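Soluble lytic transglycosylase B3 (Pseudomonas aeruginosa, PDB 5ANZ) probably cleaves peptidoglycan as a lytic transglycosylase in bacterial cell-wall turnover, and carries a bound calcium ion. Local coordinates at residues D53-R56 with Q57-L60; P170-A173 with H174-L178. All coordinates share one frame; numbering follows the deposited sequence.

Contact 1: residues D53-R56 with Q57-L60; sequences DAFR and QQAL
Phe55 and Arg56 hand their carbonyls to Ala59 and Leu60, the i to i+4 bonds of an unbroken alpha-helix: Ala59 N reaches Phe55 O at 2.9 Å, nearly in line with the carbonyl (C=O...N 164°), and Leu60 N reaches Arg56 O at 3.0 Å. Toward the N-terminal side the pattern slackens: Gln57 N, 3.5 Å from Asp53 O, divides its weak bonding between that oxygen and Ala54 O. A water accepts weakly from Gln57 NE2 and donates to Asp53 O at 2.6 Å, bridging the two on the outer side.

Among the side chains, Phe55 and Gln58 cross at about a right angle. The Gln58 oxygen OE1 comes to the edge of the ring, near its plane, 3.4 Å from Phe55 CD1, and the amide stands almost perpendicular to the ring (89°). Both residues belong to helix 48-61 of the transglycosylase SLT family region, an amphipathic segment whose Phe55 and Ala59 turn inward against helices 170-186 and 66-73; Phe55 CE2 and Ala59 CB are 4.3 Å apart. Trp51 lies with its ring nearly parallel to that of Phe55. Arg56 has CG anti to the backbone N (chi1 -174°) and an extended chain, which carries its guanidinium past Leu60, with NH1 4.2 Å from Leu60 CD1, to a salt bridge with Asp70.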
loop_
_atom_site.group_PDB
_atom_site.type_symbol
_atom_site.label_atom_id
_atom_site.label_comp_id
_atom_site.label_asym_id
_atom_site.label_seq_id
_atom_site.Cartn_x
_atom_site.Cartn_y
_atom_site.Cartn_z
ATOM N N ASP A 53 -21.702 -21.632 14.542
ATOM C CA ASP A 53 -21.608 -22.622 15.604
ATOM C C ASP A 53 -20.451 -23.567 15.329
ATOM O O ASP A 53 -19.769 -24.004 16.254
ATOM C CB ASP A 53 -22.918 -23.395 15.749
ATOM C CG ASP A 53 -24.053 -22.517 16.240
ATOM O OD1 ASP A 53 -23.770 -21.460 16.846
ATOM O OD2 ASP A 53 -25.225 -22.883 16.019
ATOM N N ALA A 54 -20.225 -23.864 14.051
ATOM C CA ALA A 54 -19.116 -24.724 13.657
ATOM C C ALA A 54 -17.791 -23.995 13.862
ATOM O O ALA A 54 -16.817 -24.592 14.325
ATOM C CB ALA A 54 -19.267 -25.174 12.206
ATOM N N PHE A 55 -17.756 -22.705 13.531
ATOM C CA PHE A 55 -16.543 -21.924 13.748
ATOM C C PHE A 55 -16.263 -21.750 15.242
ATOM O O PHE A 55 -15.112 -21.668 15.655
ATOM C CB PHE A 55 -16.624 -20.550 13.076
ATOM C CG PHE A 55 -15.440 -19.672 13.376
ATOM C CD1 PHE A 55 -14.176 -19.993 12.890
ATOM C CD2 PHE A 55 -15.580 -18.548 14.165
ATOM C CE1 PHE A 55 -13.078 -19.190 13.177
ATOM C CE2 PHE A 55 -14.488 -17.743 14.457
ATOM C CZ PHE A 55 -13.231 -18.073 13.961
ATOM N N ARG A 56 -17.317 -21.703 16.052
ATOM C CA ARG A 56 -17.145 -21.518 17.488
ATOM C C ARG A 56 -16.321 -22.674 18.056
ATOM O O ARG A 56 -15.522 -22.486 18.976
ATOM C CB ARG A 56 -18.507 -21.416 18.190
ATOM C CG ARG A 56 -18.460 -21.075 19.686
ATOM C CD ARG A 56 -19.888 -20.955 20.240
ATOM N NE ARG A 56 -19.975 -20.310 21.551
ATOM C CZ ARG A 56 -20.063 -20.972 22.702
ATOM N NH1 ARG A 56 -20.059 -22.294 22.706
ATOM N NH2 ARG A 56 -20.149 -20.314 23.853
ATOM N N GLN A 57 -16.509 -23.864 17.494
ATOM C CA GLN A 57 -15.702 -25.014 17.877
ATOM C C GLN A 57 -14.223 -24.779 17.568
ATOM O O GLN A 57 -13.356 -25.099 18.378
ATOM C CB GLN A 57 -16.199 -26.281 17.179
ATOM C CG GLN A 57 -17.529 -26.783 17.710
ATOM C CD GLN A 57 -17.460 -27.154 19.185
ATOM O OE1 GLN A 57 -16.403 -27.531 19.693
ATOM N NE2 GLN A 57 -18.588 -27.040 19.880
ATOM N N GLN A 58 -13.932 -24.198 16.408
ATOM C CA GLN A 58 -12.547 -23.943 16.027
ATOM C C GLN A 58 -11.924 -22.844 16.881
ATOM O O GLN A 58 -10.734 -22.891 17.190
ATOM C CB GLN A 58 -12.462 -23.567 14.545
ATOM C CG GLN A 58 -12.903 -24.681 13.616
ATOM C CD GLN A 58 -12.976 -24.240 12.176
ATOM O OE1 GLN A 58 -13.518 -23.180 11.866
ATOM N NE2 GLN A 58 -12.425 -25.052 11.281
ATOM N N ALA A 59 -12.726 -21.847 17.248
ATOM C CA ALA A 59 -12.244 -20.768 18.101
ATOM C C ALA A 59 -11.922 -21.277 19.507
ATOM O O ALA A 59 -10.888 -20.919 20.080
ATOM C CB ALA A 59 -13.265 -19.634 18.161
ATOM N N LEU A 60 -12.804 -22.108 20.061
ATOM C CA LEU A 60 -12.569 -22.710 21.362
ATOM C C LEU A 60 -11.298 -23.551 21.334
ATOM O O LEU A 60 -10.486 -23.501 22.253
ATOM C CB LEU A 60 -13.761 -23.577 21.783
ATOM C CG LEU A 60 -15.078 -22.873 22.111
ATOM C CD1 LEU A 60 -16.183 -23.900 22.361
ATOM C CD2 LEU A 60 -14.904 -21.966 23.318
HETATM O O HOH W 1 -20.693 -24.845 18.499
#

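Contact 2: residues P170-A173 with H174-L178; sequences PEFA and HAQLL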
loop_
_atom_site.group_PDB
_atom_site.type_symbol
_atom_site.label_atom_id
_atom_site.label_comp_id
_atom_site.label_asym_id
_atom_site.label_seq_id
_atom_site.Cartn_x
_atom_site.Cartn_y
_atom_site.Cartn_z
ATOM N N PRO A 170 -11.700 -17.223 2.030
ATOM C CA PRO A 170 -12.071 -17.744 3.355
ATOM C C PRO A 170 -10.882 -18.141 4.239
ATOM O O PRO A 170 -10.990 -18.048 5.464
ATOM C CB PRO A 170 -12.933 -18.972 3.020
ATOM C CG PRO A 170 -12.521 -19.361 1.634
ATOM C CD PRO A 170 -12.222 -18.066 0.943
ATOM N N GLU A 171 -9.777 -18.568 3.639
ATOM C CA GLU A 171 -8.572 -18.906 4.397
ATOM C C GLU A 171 -8.042 -17.681 5.134
ATOM O O GLU A 171 -7.782 -17.727 6.343
ATOM C CB GLU A 171 -7.492 -19.470 3.473
ATOM C CG GLU A 171 -7.822 -20.836 2.898
ATOM C CD GLU A 171 -7.698 -21.942 3.925
ATOM O OE1 GLU A 171 -6.552 -22.321 4.247
ATOM O OE2 GLU A 171 -8.743 -22.433 4.406
ATOM N N PHE A 172 -7.887 -16.587 4.396
ATOM C CA PHE A 172 -7.498 -15.320 4.987
ATOM C C PHE A 172 -8.489 -14.884 6.067
ATOM O O PHE A 172 -8.085 -14.506 7.162
ATOM C CB PHE A 172 -7.389 -14.239 3.907
ATOM C CG PHE A 172 -7.196 -12.838 4.446
ATOM C CD1 PHE A 172 -5.932 -12.360 4.748
ATOM C CD2 PHE A 172 -8.280 -12.000 4.625
ATOM C CE1 PHE A 172 -5.755 -11.080 5.233
ATOM C CE2 PHE A 172 -8.106 -10.712 5.115
ATOM C CZ PHE A 172 -6.841 -10.255 5.413
ATOM N N ALA A 173 -9.782 -14.957 5.765
ATOM C CA ALA A 173 -10.783 -14.428 6.702
ATOM C C ALA A 173 -10.795 -15.209 8.018
ATOM O O ALA A 173 -10.859 -14.611 9.096
ATOM C CB ALA A 173 -12.169 -14.438 6.082
ATOM N N HIS A 174 -10.731 -16.533 7.921
ATOM C CA HIS A 174 -10.729 -17.391 9.104
ATOM C C HIS A 174 -9.520 -17.102 9.982
ATOM O O HIS A 174 -9.637 -16.997 11.201
ATOM C CB HIS A 174 -10.742 -18.878 8.710
ATOM C CG HIS A 174 -12.108 -19.410 8.405
ATOM N ND1 HIS A 174 -12.672 -19.340 7.148
ATOM C CD2 HIS A 174 -13.026 -20.019 9.196
ATOM C CE1 HIS A 174 -13.876 -19.885 7.178
ATOM N NE2 HIS A 174 -14.116 -20.302 8.409
ATOM N N ALA A 175 -8.355 -16.977 9.357
ATOM C CA ALA A 175 -7.126 -16.711 10.089
ATOM C C ALA A 175 -7.175 -15.359 10.806
ATOM O O ALA A 175 -6.781 -15.238 11.964
ATOM C CB ALA A 175 -5.938 -16.768 9.148
ATOM N N GLN A 176 -7.639 -14.330 10.109
ATOM C CA GLN A 176 -7.701 -13.014 10.711
ATOM C C GLN A 176 -8.764 -12.968 11.793
ATOM O O GLN A 176 -8.609 -12.260 12.790
ATOM C CB GLN A 176 -7.977 -11.955 9.647
ATOM C CG GLN A 176 -6.880 -11.886 8.615
ATOM C CD GLN A 176 -5.521 -11.596 9.228
ATOM O OE1 GLN A 176 -5.408 -10.831 10.181
ATOM N NE2 GLN A 176 -4.471 -12.207 8.668
ATOM N N LEU A 177 -9.844 -13.724 11.602
ATOM C CA LEU A 177 -10.949 -13.707 12.554
ATOM C C LEU A 177 -10.513 -14.332 13.882
ATOM O O LEU A 177 -10.813 -13.813 14.950
ATOM C CB LEU A 177 -12.166 -14.447 11.987
ATOM C CG LEU A 177 -13.412 -14.508 12.877
ATOM C CD1 LEU A 177 -13.858 -13.115 13.317
ATOM C CD2 LEU A 177 -14.522 -15.206 12.129
ATOM N N LEU A 178 -9.781 -15.440 13.813
ATOM C CA LEU A 178 -9.240 -16.025 15.033
ATOM C C LEU A 178 -8.285 -15.044 15.721
ATOM O O LEU A 178 -8.291 -14.902 16.947
ATOM C CB LEU A 178 -8.532 -17.344 14.730
ATOM C CG LEU A 178 -8.302 -18.230 15.947
ATOM C CD1 LEU A 178 -9.637 -18.690 16.522
ATOM C CD2 LEU A 178 -7.427 -19.415 15.586
#
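His174 turns back on the first residue of its own helix: its backbone N and its ring ND1 both donate to Pro170 O, at 2.9 Å and 2.7 Å. The two donors approach from opposite faces of the carbonyl plane. ND1 sits well above that plane, whereas the oxygen lies practically in the imidazole plane, so the ring meets it edge-on. Two bonds therefore grip one oxygen in the first turn of helix 170-186, and the ring's rotation is fixed by the side-chain bond together with a further hydrogen bond made elsewhere by NE2.

On another flank, the packing is close. Gln176 CG lies over one face of the Phe172 ring, 3.7 Å from its centroid and 17° off the normal, a CH-pi contact. With CG beside the backbone N and the chain bent at chi2 (-58°), the amide lies beyond the CE1 side of the ring, its plane 31° from that of the ring, with Gln176 NE2 3.8 Å from Phe172 CE1. Gln176 OE1 accepts from Thr210 N, and Ile208 touches both side chains; Ile208 is an N-acetylglucosamine-binding residue, although that sugar is absent here. Buried Ala173 backs onto Leu163 and Ala164 of helix 156-166.

Glu171 and Ala175 form the looser, solvent-facing side. Their link is the helical bond from Ala175 N to Glu171 O, 3.2 Å, while Glu171 sets off from the backbone away from 174-178, and its side chain is poorly ordered. Since ND1 acts as a donor, it carries a proton in this geometry, while the buried Gln176 amide is held by bonds that probably help position the loop at the sugar site.

From the N terminus, contact 1 (53-60) comes first, within helix 48-61, and contact 2 (170-178) follows far along the chain, at the start of helix 170-186. Each spans about two helical turns and closes no loop; they lie in series, neither nested nor crossed. Folding nonetheless brings their centres to about 13 Å. The evidence for direct packing is Phe55 CE2 against Leu177 CD2 at 3.4 Å and Ala59 CA against Leu178 CD1 at 3.7 Å, with Trp51 also meeting the His174 ring. Helix 48-61 is thereby joined to helix 170-186, whose other flanks meet helix 156-166 and the loop containing Ile208.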